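Local coordinates for DUF3298 domain-containing protein (Pseudomonas aeruginosa, PDB 4E72) that is of unknown function but belongs to the DUF3298 family and is probably an exported lipoprotein, at residues 111-116 and 197-202. Sequence-based numbering, arbitrary orientation.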
loop_
_atom_site.group_PDB
_atom_site.type_symbol
_atom_site.label_atom_id
_atom_site.label_comp_id
_atom_site.label_asym_id
_atom_site.label_seq_id
_atom_site.Cartn_x
_atom_site.Cartn_y
_atom_site.Cartn_z
ATOM N N GLY A 111 -7.222 11.707 -18.902
ATOM C CA GLY A 111 -6.588 12.953 -18.479
ATOM C C GLY A 111 -5.189 13.114 -19.033
ATOM O O GLY A 111 -4.793 12.401 -19.965
ATOM N N ALA A 112 -4.418 14.056 -18.442
ATOM C CA ALA A 112 -3.025 14.331 -18.810
ATOM C C ALA A 112 -2.158 13.076 -18.624
ATOM O O ALA A 112 -1.277 12.808 -19.437
ATOM C CB ALA A 112 -2.486 15.472 -17.967
ATOM N N HIS A 113 -2.430 12.310 -17.541
ATOM C CA HIS A 113 -1.739 11.084 -17.153
ATOM C C HIS A 113 -2.667 10.254 -16.245
ATOM O O HIS A 113 -3.768 10.713 -15.883
ATOM C CB HIS A 113 -0.394 11.419 -16.441
ATOM C CG HIS A 113 -0.549 12.314 -15.241
ATOM N ND1 HIS A 113 -0.951 11.807 -14.003
ATOM C CD2 HIS A 113 -0.382 13.653 -15.126
ATOM C CE1 HIS A 113 -1.002 12.846 -13.182
ATOM N NE2 HIS A 113 -0.690 13.981 -13.810
ATOM N N GLY A 114 -2.181 9.083 -15.836
ATOM C CA GLY A 114 -2.893 8.188 -14.941
ATOM C C GLY A 114 -2.745 8.554 -13.479
ATOM O O GLY A 114 -1.940 9.422 -13.126
HETATM N N MSE A 115 -3.523 7.888 -12.627
HETATM C CA MSE A 115 -3.552 8.108 -11.180
HETATM C C MSE A 115 -3.090 6.873 -10.409
HETATM O O MSE A 115 -3.857 5.918 -10.277
HETATM C CB MSE A 115 -4.962 8.513 -10.730
HETATM C CG MSE A 115 -5.415 9.788 -11.387
HETATM SE SE MSE A 115 -7.330 9.937 -11.664
HETATM C CE MSE A 115 -7.421 9.314 -13.481
ATOM N N PRO A 116 -1.849 6.873 -9.874
ATOM C CA PRO A 116 -1.391 5.714 -9.085
ATOM C C PRO A 116 -1.841 5.763 -7.611
ATOM O O PRO A 116 -2.029 6.838 -7.028
ATOM C CB PRO A 116 0.130 5.804 -9.186
ATOM C CG PRO A 116 0.414 7.280 -9.303
ATOM C CD PRO A 116 -0.814 7.932 -9.927
ATOM N N ALA A 197 7.159 14.623 -2.576
ATOM C CA ALA A 197 8.090 14.725 -3.712
ATOM C C ALA A 197 7.336 14.776 -5.019
ATOM O O ALA A 197 6.234 14.251 -5.063
ATOM C CB ALA A 197 9.042 13.525 -3.716
ATOM N N PRO A 198 7.941 15.245 -6.134
ATOM C CA PRO A 198 7.232 15.174 -7.436
ATOM C C PRO A 198 7.077 13.724 -7.892
ATOM O O PRO A 198 7.732 12.832 -7.338
ATOM C CB PRO A 198 8.152 15.955 -8.403
ATOM C CG PRO A 198 9.120 16.688 -7.548
ATOM C CD PRO A 198 9.267 15.887 -6.273
ATOM N N TYR A 199 6.242 13.487 -8.912
ATOM C CA TYR A 199 5.978 12.158 -9.504
ATOM C C TYR A 199 7.248 11.432 -9.953
ATOM O O TYR A 199 7.283 10.213 -9.880
ATOM C CB TYR A 199 5.032 12.289 -10.702
ATOM C CG TYR A 199 3.575 12.064 -10.370
ATOM C CD1 TYR A 199 2.811 13.067 -9.783
ATOM C CD2 TYR A 199 2.940 10.872 -10.705
ATOM C CE1 TYR A 199 1.472 12.857 -9.450
ATOM C CE2 TYR A 199 1.587 10.665 -10.417
ATOM C CZ TYR A 199 0.860 11.654 -9.772
ATOM O OH TYR A 199 -0.472 11.461 -9.478
ATOM N N SER A 200 8.290 12.164 -10.405
ATOM C CA SER A 200 9.575 11.565 -10.802
ATOM C C SER A 200 10.203 10.706 -9.671
ATOM O O SER A 200 10.889 9.729 -9.972
ATOM C CB SER A 200 10.562 12.642 -11.224
ATOM O OG SER A 200 10.793 13.551 -10.161
ATOM N N TYR A 201 9.945 11.048 -8.387
ATOM C CA TYR A 201 10.457 10.278 -7.229
ATOM C C TYR A 201 9.535 9.083 -6.892
ATOM O O TYR A 201 9.786 8.371 -5.922
ATOM C CB TYR A 201 10.631 11.187 -5.998
ATOM C CG TYR A 201 11.770 12.174 -6.143
ATOM C CD1 TYR A 201 11.606 13.360 -6.850
ATOM C CD2 TYR A 201 13.024 11.904 -5.602
ATOM C CE1 TYR A 201 12.661 14.256 -7.019
ATOM C CE2 TYR A 201 14.095 12.785 -5.778
ATOM C CZ TYR A 201 13.903 13.970 -6.473
ATOM O OH TYR A 201 14.944 14.858 -6.624
ATOM N N ALA A 202 8.466 8.877 -7.695
ATOM C CA ALA A 202 7.470 7.802 -7.575
ATOM C C ALA A 202 6.819 7.784 -6.174
ATOM O O ALA A 202 6.227 8.783 -5.756
ATOM C CB ALA A 202 8.106 6.449 -7.906
#
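With chi1 at 56°, H113 CG sits between the backbone N and the carbonyl carbon, turning the imidazole toward Y199, while the off-rotamer chi1 of Y199, -95°, sends the phenol to meet it. The two rings neither stack nor make an edge-to-face pair: their planes are inclined at 59° and their centroids lie 5.2 Å apart. The side chains come closest at H113 CE1 and Y199 OH, 4.0 Å apart. The imidazole's rotation is held locally by the bond H113 ND1 donates to the carbonyl O of G114 at 2.7 Å, nearly straight, with the oxygen close to the ring plane. Segment 111-116 leads from strand 98-108 into antiparallel strand 115-124 of the mixed sheet, and Y199 reaches it from a 3-10 turn in the loop between strands 187-190 and 205-208 of the smaller sheet. P116 and Y199 approach each other from opposite directions, P116 CD lying at the phenol's edge, near its plane, in apolar contact with Y199 CE2 (3.7 Å) and 3.6 Å from Y199 OH. Two backbone bonds, Y201 N to P198 O (3.0 Å) and A202 N to Y199 O (2.8 Å), hold the 3-10 turn. H203 touches P116, and A193 packs against Y199.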